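Local coordinates for protein glucokinase (Leishmania braziliensis MHOM/BR/75/M2904, PDB 6EDI) that probably transfers a phosphate group from ATP to D-glucose, acting as a dimeric glucokinase with the actin-like ATPase fold, at residues 19-22 / 23-27; 31-34 / 35-38; 220-223 / 224-227; 337-340 / 341-344. All coordinates share one frame; numbering follows the deposited sequence.

Contact 1 (19-22 / 23-27); sequences KEIA and LEQLA
Ile21 lays the end of its side chain against the backbone of Leu26: CD1 comes to 3.4 Å from Leu26 CA, tighter than ordinary van der Waals packing, and to 3.8 Å from Leu26 CD1. This reach follows from chi1 of 55°, which sets CG1 between the backbone N and the carbonyl carbon. Ala22 and Gln25 are tied reciprocally. The backbone N of Ala22 donates to the amide oxygen OE1 of Gln25 at 2.8 Å, a fairly straight bond lying in the carbonyl plane of the side-chain amide. In return Gln25 N reaches Ala22 O, also at 2.8 Å, so that a side-chain amide and a backbone bond of the turn link the same two residues. The Gln25 chain, extended beyond CG, runs beside the methyl of Ala22. Glu24, bent at chi2, brings OE1 to 3.4 Å from Ala22 CB. The turn joins strand 16-20 to helix 26-32: Lys19 and Ile21 bond through their backbones to strand 67-75, Leu26 packs on Val91 and Leu95 of helix 84-98, and Ala27 N donates to His94 of that helix.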
ATOM      1  N   LYS A  19      21.898   3.059  24.766  1.00 39.69           N
ATOM      2  CA  LYS A  19      23.214   2.683  25.263  1.00 42.20           C
ATOM      3  C   LYS A  19      23.681   1.397  24.587  1.00 39.89           C
ATOM      4  O   LYS A  19      22.996   0.375  24.622  1.00 31.13           O
ATOM      5  CB  LYS A  19      23.180   2.469  26.774  1.00 42.09           C
ATOM      6  CG  LYS A  19      24.029   3.421  27.604  1.00 52.87           C
ATOM      7  CD  LYS A  19      23.265   4.680  28.022  1.00 56.26           C
ATOM      8  CE  LYS A  19      24.117   5.565  28.942  1.00 53.11           C
ATOM      9  NZ  LYS A  19      23.347   6.725  29.478  1.00 51.45           N
ATOM     10  N   GLU A  20      24.856   1.441  23.979  1.00 35.34           N
ATOM     11  CA  GLU A  20      25.464   0.219  23.482  1.00 32.92           C
ATOM     12  C   GLU A  20      26.337  -0.316  24.608  1.00 36.77           C
ATOM     13  O   GLU A  20      27.066   0.448  25.227  1.00 35.66           O
ATOM     14  CB  GLU A  20      26.305   0.510  22.244  1.00 34.90           C
ATOM     15  CG  GLU A  20      27.075  -0.694  21.737  1.00 33.57           C
ATOM     16  CD  GLU A  20      27.962  -0.358  20.565  1.00 42.71           C
ATOM     17  OE1 GLU A  20      27.634   0.588  19.815  1.00 42.85           O
ATOM     18  OE2 GLU A  20      28.988  -1.047  20.408  1.00 39.46           O
ATOM     19  N   ILE A  21      26.237  -1.612  24.890  1.00 34.24           N
ATOM     20  CA  ILE A  21      27.005  -2.228  25.964  1.00 33.26           C
ATOM     21  C   ILE A  21      27.675  -3.506  25.494  1.00 35.71           C
ATOM     22  O   ILE A  21      27.219  -4.156  24.547  1.00 35.35           O
ATOM     23  CB  ILE A  21      26.118  -2.586  27.174  1.00 36.59           C
ATOM     24  CG1 ILE A  21      24.951  -3.469  26.729  1.00 34.67           C
ATOM     25  CG2 ILE A  21      25.611  -1.330  27.872  1.00 36.53           C
ATOM     26  CD1 ILE A  21      24.300  -4.208  27.863  1.00 38.00           C
ATOM     27  N   ALA A  22      28.757  -3.878  26.165  1.00 33.56           N
ATOM     28  CA  ALA A  22      29.372  -5.172  25.918  1.00 36.45           C
ATOM     29  C   ALA A  22      28.414  -6.260  26.366  1.00 33.34           C
ATOM     30  O   ALA A  22      27.689  -6.074  27.340  1.00 36.07           O
ATOM     31  CB  ALA A  22      30.682  -5.285  26.680  1.00 39.11           C
ATOM     32  N   LEU A  23      28.420  -7.406  25.688  1.00 32.89           N
ATOM     33  CA  LEU A  23      27.550  -8.514  26.098  1.00 33.71           C
ATOM     34  C   LEU A  23      27.723  -8.890  27.571  1.00 39.63           C
ATOM     35  O   LEU A  23      26.746  -9.208  28.266  1.00 34.37           O
ATOM     36  CB  LEU A  23      27.753  -9.744  25.215  1.00 34.55           C
ATOM     37  CG  LEU A  23      27.180 -11.066  25.729  1.00 36.52           C
ATOM     38  CD1 LEU A  23      25.663 -11.006  25.870  1.00 41.06           C
ATOM     39  CD2 LEU A  23      27.554 -12.191  24.790  1.00 41.29           C
ATOM     40  N   GLU A  24      28.962  -8.840  28.048  1.00 34.92           N
ATOM     41  CA  GLU A  24      29.248  -9.196  29.433  1.00 40.55           C
ATOM     42  C   GLU A  24      28.571  -8.230  30.410  1.00 37.35           C
ATOM     43  O   GLU A  24      28.292  -8.592  31.557  1.00 43.45           O
ATOM     44  CB  GLU A  24      30.764  -9.254  29.669  1.00 38.30           C
ATOM     45  CG  GLU A  24      31.528 -10.188  28.715  1.00 46.40           C
ATOM     46  CD  GLU A  24      31.633  -9.651  27.279  1.00 46.79           C
ATOM     47  OE1 GLU A  24      31.842  -8.428  27.099  1.00 43.25           O
ATOM     48  OE2 GLU A  24      31.485 -10.453  26.330  1.00 44.21           O
ATOM     49  N   GLN A  25      28.285  -7.014  29.950  1.00 37.32           N
ATOM     50  CA  GLN A  25      27.693  -5.977  30.802  1.00 36.32           C
ATOM     51  C   GLN A  25      26.165  -5.974  30.775  1.00 33.32           C
ATOM     52  O   GLN A  25      25.555  -5.092  31.372  1.00 33.87           O
ATOM     53  CB  GLN A  25      28.147  -4.579  30.371  1.00 35.97           C
ATOM     54  CG  GLN A  25      29.638  -4.282  30.433  1.00 39.30           C
ATOM     55  CD  GLN A  25      29.965  -2.953  29.756  1.00 48.52           C
ATOM     56  OE1 GLN A  25      29.656  -2.750  28.571  1.00 38.87           O
ATOM     57  NE2 GLN A  25      30.573  -2.036  30.508  1.00 53.37           N
ATOM     58  N   LEU A  26      25.552  -6.929  30.078  1.00 37.40           N
ATOM     59  CA  LEU A  26      24.091  -6.920  29.895  1.00 33.29           C
ATOM     60  C   LEU A  26      23.296  -6.982  31.202  1.00 39.06           C
ATOM     61  O   LEU A  26      22.524  -6.072  31.504  1.00 37.41           O
ATOM     62  CB  LEU A  26      23.624  -8.006  28.911  1.00 33.55           C
ATOM     63  CG  LEU A  26      22.115  -8.132  28.665  1.00 35.86           C
ATOM     64  CD1 LEU A  26      21.528  -6.837  28.138  1.00 30.86           C
ATOM     65  CD2 LEU A  26      21.801  -9.275  27.711  1.00 38.15           C
ATOM     66  N   ALA A  27      23.472  -8.046  31.976  1.00 37.59           N
ATOM     67  CA  ALA A  27      22.681  -8.198  33.198  1.00 38.99           C
ATOM     68  C   ALA A  27      22.967  -7.045  34.154  1.00 36.92           C
ATOM     69  O   ALA A  27      22.072  -6.508  34.795  1.00 37.17           O
ATOM     70  CB  ALA A  27      22.990  -9.515  33.853  1.00 43.26           C
TER

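Contact 2 (31-34 / 35-38); sequences TGDA and SWSS
Asp33 and Ser35 form an Asx turn that leads directly into a short 3-10 segment, just past helix 26-32. Two side-chain hydrogen bonds converge on one carboxylate oxygen: Ser35 N donates to Asp33 OD1 at 3.0 Å, from above the carboxylate plane, and Ser35 OG donates to the same Asp33 OD1, also at 3.0 Å, on the syn side. Both donors come from the same face of that plane, so the double grip should limit rotation of the carboxylate. With CG of Asp33 opposite its own N (chi1 -179°), OD1 is placed where both the N and the OG of Ser35 can reach it. The backbone bonds are those of successive 3-10 turns: Trp36 N meets Asp33 O at 3.1 Å, and Ser37 N meets Ala34 O at 2.7 Å. In the packing beside them, Trp36 CD1 lies 3.8 Å from Asp33 CB, while the indole also touches Phe56 and Gln58 of strand 51-58. Two backbone oxygens also bond outward, Ser35 O to Gln58 NE2 and Trp36 O to Arg109 NH2. A water donates a hydrogen to Ala34 O at 2.7 Å and also bonds to Ser38 OG at 3.2 Å.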
ATOM      1  N   THR A  31      20.089  -4.885  35.637  1.00 38.25           N
ATOM      2  CA  THR A  31      19.914  -4.787  37.087  1.00 42.01           C
ATOM      3  C   THR A  31      20.246  -3.394  37.603  1.00 42.39           C
ATOM      4  O   THR A  31      19.743  -2.977  38.651  1.00 48.55           O
ATOM      5  CB  THR A  31      20.765  -5.829  37.864  1.00 40.71           C
ATOM      6  OG1 THR A  31      22.164  -5.574  37.666  1.00 40.41           O
ATOM      7  CG2 THR A  31      20.430  -7.236  37.414  1.00 38.13           C
ATOM      8  N   GLY A  32      21.083  -2.675  36.862  1.00 42.40           N
ATOM      9  CA  GLY A  32      21.548  -1.364  37.284  1.00 41.63           C
ATOM     10  C   GLY A  32      20.545  -0.225  37.192  1.00 45.95           C
ATOM     11  O   GLY A  32      20.697   0.787  37.875  1.00 48.80           O
ATOM     12  N   ASP A  33      19.530  -0.385  36.346  1.00 40.49           N
ATOM     13  CA  ASP A  33      18.508   0.639  36.130  1.00 42.82           C
ATOM     14  C   ASP A  33      17.141  -0.019  36.313  1.00 40.80           C
ATOM     15  O   ASP A  33      16.710  -0.804  35.471  1.00 37.89           O
ATOM     16  CB  ASP A  33      18.638   1.228  34.713  1.00 45.39           C
ATOM     17  CG  ASP A  33      17.611   2.331  34.416  1.00 44.49           C
ATOM     18  OD1 ASP A  33      16.596   2.476  35.137  1.00 41.97           O
ATOM     19  OD2 ASP A  33      17.820   3.053  33.420  1.00 47.18           O
ATOM     20  N   ALA A  34      16.458   0.325  37.406  1.00 45.87           N
ATOM     21  CA  ALA A  34      15.200  -0.313  37.797  1.00 40.76           C
ATOM     22  C   ALA A  34      14.077  -0.189  36.768  1.00 38.92           C
ATOM     23  O   ALA A  34      13.116  -0.954  36.806  1.00 37.51           O
ATOM     24  CB  ALA A  34      14.734   0.229  39.145  1.00 45.44           C
ATOM     25  N   SER A  35      14.173   0.782  35.867  1.00 41.72           N
ATOM     26  CA  SER A  35      13.188   0.897  34.798  1.00 38.74           C
ATOM     27  C   SER A  35      13.002  -0.441  34.102  1.00 39.03           C
ATOM     28  O   SER A  35      11.881  -0.841  33.807  1.00 33.50           O
ATOM     29  CB  SER A  35      13.610   1.959  33.799  1.00 41.89           C
ATOM     30  OG  SER A  35      13.782   3.198  34.450  1.00 49.83           O
ATOM     31  N   TRP A  36      14.108  -1.144  33.882  1.00 32.28           N
ATOM     32  CA  TRP A  36      14.081  -2.479  33.299  1.00 35.41           C
ATOM     33  C   TRP A  36      13.318  -3.514  34.134  1.00 38.28           C
ATOM     34  O   TRP A  36      12.901  -4.545  33.604  1.00 36.66           O
ATOM     35  CB  TRP A  36      15.508  -2.977  33.029  1.00 38.72           C
ATOM     36  CG  TRP A  36      16.193  -2.153  31.992  1.00 39.16           C
ATOM     37  CD1 TRP A  36      17.251  -1.300  32.166  1.00 35.21           C
ATOM     38  CD2 TRP A  36      15.824  -2.066  30.614  1.00 33.22           C
ATOM     39  NE1 TRP A  36      17.566  -0.701  30.968  1.00 37.31           N
ATOM     40  CE2 TRP A  36      16.703  -1.156  30.000  1.00 34.19           C
ATOM     41  CE3 TRP A  36      14.839  -2.682  29.836  1.00 31.70           C
ATOM     42  CZ2 TRP A  36      16.621  -0.845  28.638  1.00 36.20           C
ATOM     43  CZ3 TRP A  36      14.757  -2.377  28.497  1.00 31.23           C
ATOM     44  CH2 TRP A  36      15.648  -1.475  27.904  1.00 33.94           C
ATOM     45  N   SER A  37      13.164  -3.260  35.433  1.00 37.55           N
ATOM     46  CA  SER A  37      12.495  -4.218  36.318  1.00 37.40           C
ATOM     47  C   SER A  37      10.987  -4.335  36.083  1.00 36.13           C
ATOM     48  O   SER A  37      10.368  -5.312  36.512  1.00 38.68           O
ATOM     49  CB  SER A  37      12.762  -3.887  37.791  1.00 35.72           C
ATOM     50  OG  SER A  37      14.148  -3.796  38.042  1.00 35.92           O
ATOM     51  N   SER A  38      10.391  -3.355  35.410  1.00 37.14           N
ATOM     52  CA  SER A  38       8.945  -3.399  35.184  1.00 35.21           C
ATOM     53  C   SER A  38       8.512  -2.975  33.778  1.00 37.69           C
ATOM     54  O   SER A  38       9.262  -2.329  33.043  1.00 29.34           O
ATOM     55  CB  SER A  38       8.223  -2.544  36.220  1.00 36.95           C
ATOM     56  OG  SER A  38       8.409  -1.170  35.940  1.00 44.82           O
TER
HETATM   57  O   HOH W   1      10.738  -0.625  38.047  1.00 37.78           O

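Contact 3 (220-223 / 224-227); sequences HYVG and VSDS
Val222 and Ser227 form an antiparallel hydrogen-bonded pair, Val222 N to Ser227 O at 2.7 Å and Ser227 N to Val222 O at 3.2 Å. Within the turn, Ser225 N to Val222 O and Asp226 N to Gly223 O are weak bonds. Tyr221 reaches across with its hydroxyl, donating to Asp226 OD1 at 2.6 Å. The oxygen sits at the edge of the ring, near its plane, while ring and carboxylate are turned 77° apart and the bond arrives on the anti side of OD1. Asp226 CG stands opposite its backbone N, which extends the acid toward the phenol. The same OD1 makes a salt bridge with Arg202, so a hydroxyl and a guanidinium share it. Asp226 takes left-handed backbone angles (phi 49°, psi 52°), and it and Ser227 both face Val222: a G1 beta bulge in the hairpin joining strands 214-222 and 227-233. Beside the pair, Val222 CG1 lies 3.5 Å from Ser225 OG, and Val222 CB stands 4.1 Å from Ser227 OG. Within the chain, Tyr221 meets Tyr228 edge-to-face. Outward, Val222 packs on Ile229 and Val224 on Gly150, both of the second subunit.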
ATOM      1  N   HIS A 220      -0.111   2.304   7.828  1.00 24.14           N
ATOM      2  CA  HIS A 220      -1.553   2.368   7.548  1.00 20.97           C
ATOM      3  C   HIS A 220      -2.313   2.410   8.862  1.00 24.55           C
ATOM      4  O   HIS A 220      -2.070   1.582   9.738  1.00 26.00           O
ATOM      5  CB  HIS A 220      -1.981   1.160   6.719  1.00 23.38           C
ATOM      6  CG  HIS A 220      -3.469   1.056   6.524  1.00 22.95           C
ATOM      7  ND1 HIS A 220      -4.183   1.961   5.776  1.00 25.21           N
ATOM      8  CD2 HIS A 220      -4.362   0.146   6.975  1.00 24.31           C
ATOM      9  CE1 HIS A 220      -5.463   1.620   5.775  1.00 23.16           C
ATOM     10  NE2 HIS A 220      -5.595   0.520   6.488  1.00 25.88           N
ATOM     11  N   TYR A 221      -3.201   3.393   9.019  1.00 23.09           N
ATOM     12  CA  TYR A 221      -4.019   3.479  10.222  1.00 26.95           C
ATOM     13  C   TYR A 221      -5.300   2.694  10.019  1.00 25.28           C
ATOM     14  O   TYR A 221      -5.932   2.801   8.971  1.00 23.60           O
ATOM     15  CB  TYR A 221      -4.361   4.926  10.594  1.00 24.68           C
ATOM     16  CG  TYR A 221      -5.342   4.984  11.743  1.00 27.07           C
ATOM     17  CD1 TYR A 221      -4.957   4.644  13.028  1.00 27.53           C
ATOM     18  CD2 TYR A 221      -6.664   5.350  11.532  1.00 32.09           C
ATOM     19  CE1 TYR A 221      -5.851   4.675  14.075  1.00 31.48           C
ATOM     20  CE2 TYR A 221      -7.567   5.380  12.576  1.00 32.84           C
ATOM     21  CZ  TYR A 221      -7.154   5.046  13.843  1.00 32.77           C
ATOM     22  OH  TYR A 221      -8.041   5.078  14.885  1.00 31.19           O
ATOM     23  N   VAL A 222      -5.661   1.910  11.031  1.00 22.46           N
ATOM     24  CA  VAL A 222      -6.804   1.000  10.980  1.00 27.20           C
ATOM     25  C   VAL A 222      -7.880   1.431  11.983  1.00 27.90           C
ATOM     26  O   VAL A 222      -7.754   1.195  13.190  1.00 30.13           O
ATOM     27  CB  VAL A 222      -6.381  -0.456  11.303  1.00 28.10           C
ATOM     28  CG1 VAL A 222      -7.594  -1.360  11.256  1.00 32.92           C
ATOM     29  CG2 VAL A 222      -5.292  -0.961  10.344  1.00 23.57           C
ATOM     30  N   GLY A 223      -8.951   2.048  11.493  1.00 29.47           N
ATOM     31  CA  GLY A 223      -9.955   2.613  12.382  1.00 32.86           C
ATOM     32  C   GLY A 223     -10.683   1.612  13.272  1.00 32.89           C
ATOM     33  O   GLY A 223     -11.015   1.924  14.427  1.00 31.42           O
ATOM     34  N   VAL A 224     -10.918   0.412  12.740  1.00 29.36           N
ATOM     35  CA  VAL A 224     -11.683  -0.626  13.440  1.00 37.14           C
ATOM     36  C   VAL A 224     -11.054  -0.968  14.775  1.00 34.27           C
ATOM     37  O   VAL A 224     -11.742  -1.066  15.790  1.00 34.02           O
ATOM     38  CB  VAL A 224     -11.773  -1.924  12.613  1.00 37.46           C
ATOM     39  CG1 VAL A 224     -12.738  -2.896  13.267  1.00 36.65           C
ATOM     40  CG2 VAL A 224     -12.216  -1.633  11.197  1.00 39.62           C
ATOM     41  N   SER A 225      -9.731  -1.121  14.764  1.00 32.52           N
ATOM     42  CA  SER A 225      -8.977  -1.556  15.930  1.00 30.12           C
ATOM     43  C   SER A 225      -8.183  -0.427  16.565  1.00 33.39           C
ATOM     44  O   SER A 225      -7.463  -0.648  17.545  1.00 28.89           O
ATOM     45  CB  SER A 225      -8.018  -2.690  15.543  1.00 33.98           C
ATOM     46  OG  SER A 225      -7.069  -2.271  14.563  1.00 27.73           O
ATOM     47  N   ASP A 226      -8.311   0.769  15.998  1.00 32.19           N
ATOM     48  CA  ASP A 226      -7.548   1.944  16.431  1.00 34.14           C
ATOM     49  C   ASP A 226      -6.068   1.599  16.552  1.00 30.89           C
ATOM     50  O   ASP A 226      -5.438   1.806  17.598  1.00 29.22           O
ATOM     51  CB  ASP A 226      -8.100   2.504  17.747  1.00 34.84           C
ATOM     52  CG  ASP A 226      -7.443   3.805  18.144  1.00 36.50           C
ATOM     53  OD1 ASP A 226      -7.065   4.574  17.236  1.00 34.14           O
ATOM     54  OD2 ASP A 226      -7.289   4.053  19.358  1.00 35.33           O
ATOM     55  N   SER A 227      -5.521   1.028  15.486  1.00 24.86           N
ATOM     56  CA  SER A 227      -4.138   0.575  15.519  1.00 31.69           C
ATOM     57  C   SER A 227      -3.524   0.844  14.164  1.00 27.54           C
ATOM     58  O   SER A 227      -4.229   1.206  13.211  1.00 27.44           O
ATOM     59  CB  SER A 227      -4.067  -0.919  15.826  1.00 24.67           C
ATOM     60  OG  SER A 227      -4.827  -1.627  14.874  1.00 32.24           O
TER

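Contact 4 (337-340 / 341-344); sequences TTMQ and FLPL
Met339 and Leu342 lie side by side and point the same way, with CE of Met339 3.9 Å from CD2 of Leu342. The methionine, bent at both chi2 and chi3, curls back to meet the leucine. Thr338 and Pro343 instead cross at about a right angle, and Thr338 CG2 approaches Pro343 CD to 4.1 Å. The Phe341 ring carries the CB of Gln340 over one face, while its CD2 comes to 3.2 Å from Thr337 O; CG of Phe341 sits beside the backbone N (chi1 -61°), which leans the ring back toward that carbonyl. Helix 317-341 ends here. Phe341 N still makes the regular bond to Thr337 O at 3.0 Å, but Leu342 has positive phi (39°) and its N bonds only weakly to Thr338 O, at 2.9 Å. Met206 of strand 205-210 packs on Phe341 and Pro343. The amide of Gln340 bonds to Gln340 of the second subunit, and Thr338 OG1 to Thr334 O. Pro343 has no N-H to offer the helix, and the buried carbonyl oxygen Thr338 O is met by one weak N-H bond and a C-H...O contact from Leu342 CA at 3.2 Å, with Pro343 CD equally close.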
ATOM      1  N   THR A 337       3.193   8.952  -4.681  1.00 23.35           N
ATOM      2  CA  THR A 337       2.827   8.158  -3.503  1.00 22.63           C
ATOM      3  C   THR A 337       1.693   8.821  -2.729  1.00 22.59           C
ATOM      4  O   THR A 337       0.813   8.138  -2.189  1.00 21.78           O
ATOM      5  CB  THR A 337       4.046   7.872  -2.584  1.00 21.83           C
ATOM      6  OG1 THR A 337       4.566   9.099  -2.051  1.00 22.68           O
ATOM      7  CG2 THR A 337       5.142   7.157  -3.378  1.00 21.94           C
ATOM      8  N   THR A 338       1.698  10.156  -2.719  1.00 20.26           N
ATOM      9  CA  THR A 338       0.683  10.937  -2.030  1.00 24.81           C
ATOM     10  C   THR A 338      -0.654  10.728  -2.718  1.00 23.09           C
ATOM     11  O   THR A 338      -1.690  10.543  -2.061  1.00 22.84           O
ATOM     12  CB  THR A 338       1.043  12.429  -2.010  1.00 24.73           C
ATOM     13  OG1 THR A 338       2.277  12.607  -1.286  1.00 24.06           O
ATOM     14  CG2 THR A 338      -0.051  13.258  -1.367  1.00 22.00           C
ATOM     15  N   MET A 339      -0.658  10.757  -4.046  1.00 21.12           N
ATOM     16  CA  MET A 339      -1.900  10.444  -4.742  1.00 20.66           C
ATOM     17  C   MET A 339      -2.362   8.994  -4.506  1.00 22.10           C
ATOM     18  O   MET A 339      -3.526   8.764  -4.231  1.00 25.01           O
ATOM     19  CB  MET A 339      -1.776  10.744  -6.245  1.00 23.88           C
ATOM     20  CG  MET A 339      -3.089  10.519  -7.009  1.00 26.19           C
ATOM     21  SD  MET A 339      -4.392  11.649  -6.507  1.00 24.77           S
ATOM     22  CE  MET A 339      -5.633  10.494  -5.947  1.00 26.83           C
ATOM     23  N   GLN A 340      -1.476   8.006  -4.604  1.00 22.20           N
ATOM     24  CA  GLN A 340      -1.972   6.627  -4.510  1.00 21.62           C
ATOM     25  C   GLN A 340      -2.518   6.279  -3.142  1.00 22.95           C
ATOM     26  O   GLN A 340      -3.507   5.562  -3.028  1.00 24.17           O
ATOM     27  CB  GLN A 340      -0.882   5.617  -4.835  1.00 21.23           C
ATOM     28  CG  GLN A 340      -0.383   5.654  -6.251  1.00 31.30           C
ATOM     29  CD  GLN A 340       0.793   4.740  -6.399  1.00 30.34           C
ATOM     30  OE1 GLN A 340       1.947   5.161  -6.243  1.00 34.76           O
ATOM     31  NE2 GLN A 340       0.515   3.461  -6.641  1.00 27.03           N
ATOM     32  N   PHE A 341      -1.855   6.768  -2.106  1.00 19.79           N
ATOM     33  CA  PHE A 341      -2.209   6.403  -0.744  1.00 20.44           C
ATOM     34  C   PHE A 341      -3.058   7.428   0.025  1.00 21.27           C
ATOM     35  O   PHE A 341      -3.562   7.128   1.137  1.00 19.08           O
ATOM     36  CB  PHE A 341      -0.908   6.147   0.029  1.00 20.77           C
ATOM     37  CG  PHE A 341      -0.081   5.030  -0.530  1.00 20.34           C
ATOM     38  CD1 PHE A 341      -0.606   3.746  -0.617  1.00 20.37           C
ATOM     39  CD2 PHE A 341       1.242   5.252  -0.933  1.00 20.84           C
ATOM     40  CE1 PHE A 341       0.154   2.686  -1.099  1.00 20.61           C
ATOM     41  CE2 PHE A 341       2.024   4.201  -1.433  1.00 22.92           C
ATOM     42  CZ  PHE A 341       1.478   2.915  -1.528  1.00 25.28           C
ATOM     43  N   LEU A 342      -3.193   8.633  -0.540  1.00 21.54           N
ATOM     44  CA  LEU A 342      -3.869   9.774   0.132  1.00 23.61           C
ATOM     45  C   LEU A 342      -3.561   9.857   1.641  1.00 19.84           C
ATOM     46  O   LEU A 342      -4.458   9.798   2.487  1.00 20.42           O
ATOM     47  CB  LEU A 342      -5.383   9.790  -0.155  1.00 21.92           C
ATOM     48  CG  LEU A 342      -5.788   9.962  -1.615  1.00 23.09           C
ATOM     49  CD1 LEU A 342      -7.311   9.813  -1.800  1.00 31.14           C
ATOM     50  CD2 LEU A 342      -5.326  11.316  -2.158  1.00 25.86           C
ATOM     51  N   PRO A 343      -2.267  10.010   1.985  1.00 23.19           N
ATOM     52  CA  PRO A 343      -1.839   9.940   3.379  1.00 18.52           C
ATOM     53  C   PRO A 343      -2.150  11.221   4.137  1.00 20.69           C
ATOM     54  O   PRO A 343      -2.194  12.295   3.544  1.00 23.37           O
ATOM     55  CB  PRO A 343      -0.307   9.740   3.265  1.00 22.31           C
ATOM     56  CG  PRO A 343       0.063  10.417   1.969  1.00 23.82           C
ATOM     57  CD  PRO A 343      -1.129  10.150   1.056  1.00 21.08           C
ATOM     58  N   LEU A 344      -2.362  11.099   5.445  1.00 19.60           N
ATOM     59  CA  LEU A 344      -2.460  12.264   6.326  1.00 21.59           C
ATOM     60  C   LEU A 344      -1.116  12.985   6.352  1.00 23.89           C
ATOM     61  O   LEU A 344      -1.038  14.219   6.310  1.00 23.31           O
ATOM     62  CB  LEU A 344      -2.830  11.812   7.752  1.00 22.27           C
ATOM     63  CG  LEU A 344      -3.074  12.875   8.825  1.00 20.53           C
ATOM     64  CD1 LEU A 344      -4.048  13.945   8.319  1.00 26.75           C
ATOM     65  CD2 LEU A 344      -3.548  12.249  10.154  1.00 24.92           C
TER

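From the N terminus, contact 1 turns the chain from edge strand 16-20 into helix 26-32, and contact 2, about 14 Å away between centres, spans the end of that helix and the loop before strand 41-48. Contact 1 thus leaves the first six-stranded sheet, and contact 2 packs through Trp36 on its strand 51-58. Far along, contact 3 closes the hairpin between strands 214-222 and 227-233 of the second six-stranded sheet, and contact 4 ends helix 317-341 on the way to strand 345-348 of that same sheet. All four are local and in series; none nests or crosses. Contacts 3 and 4 both touch the second subunit, whereas contacts 1 and 2 touch no other chain of the dimer.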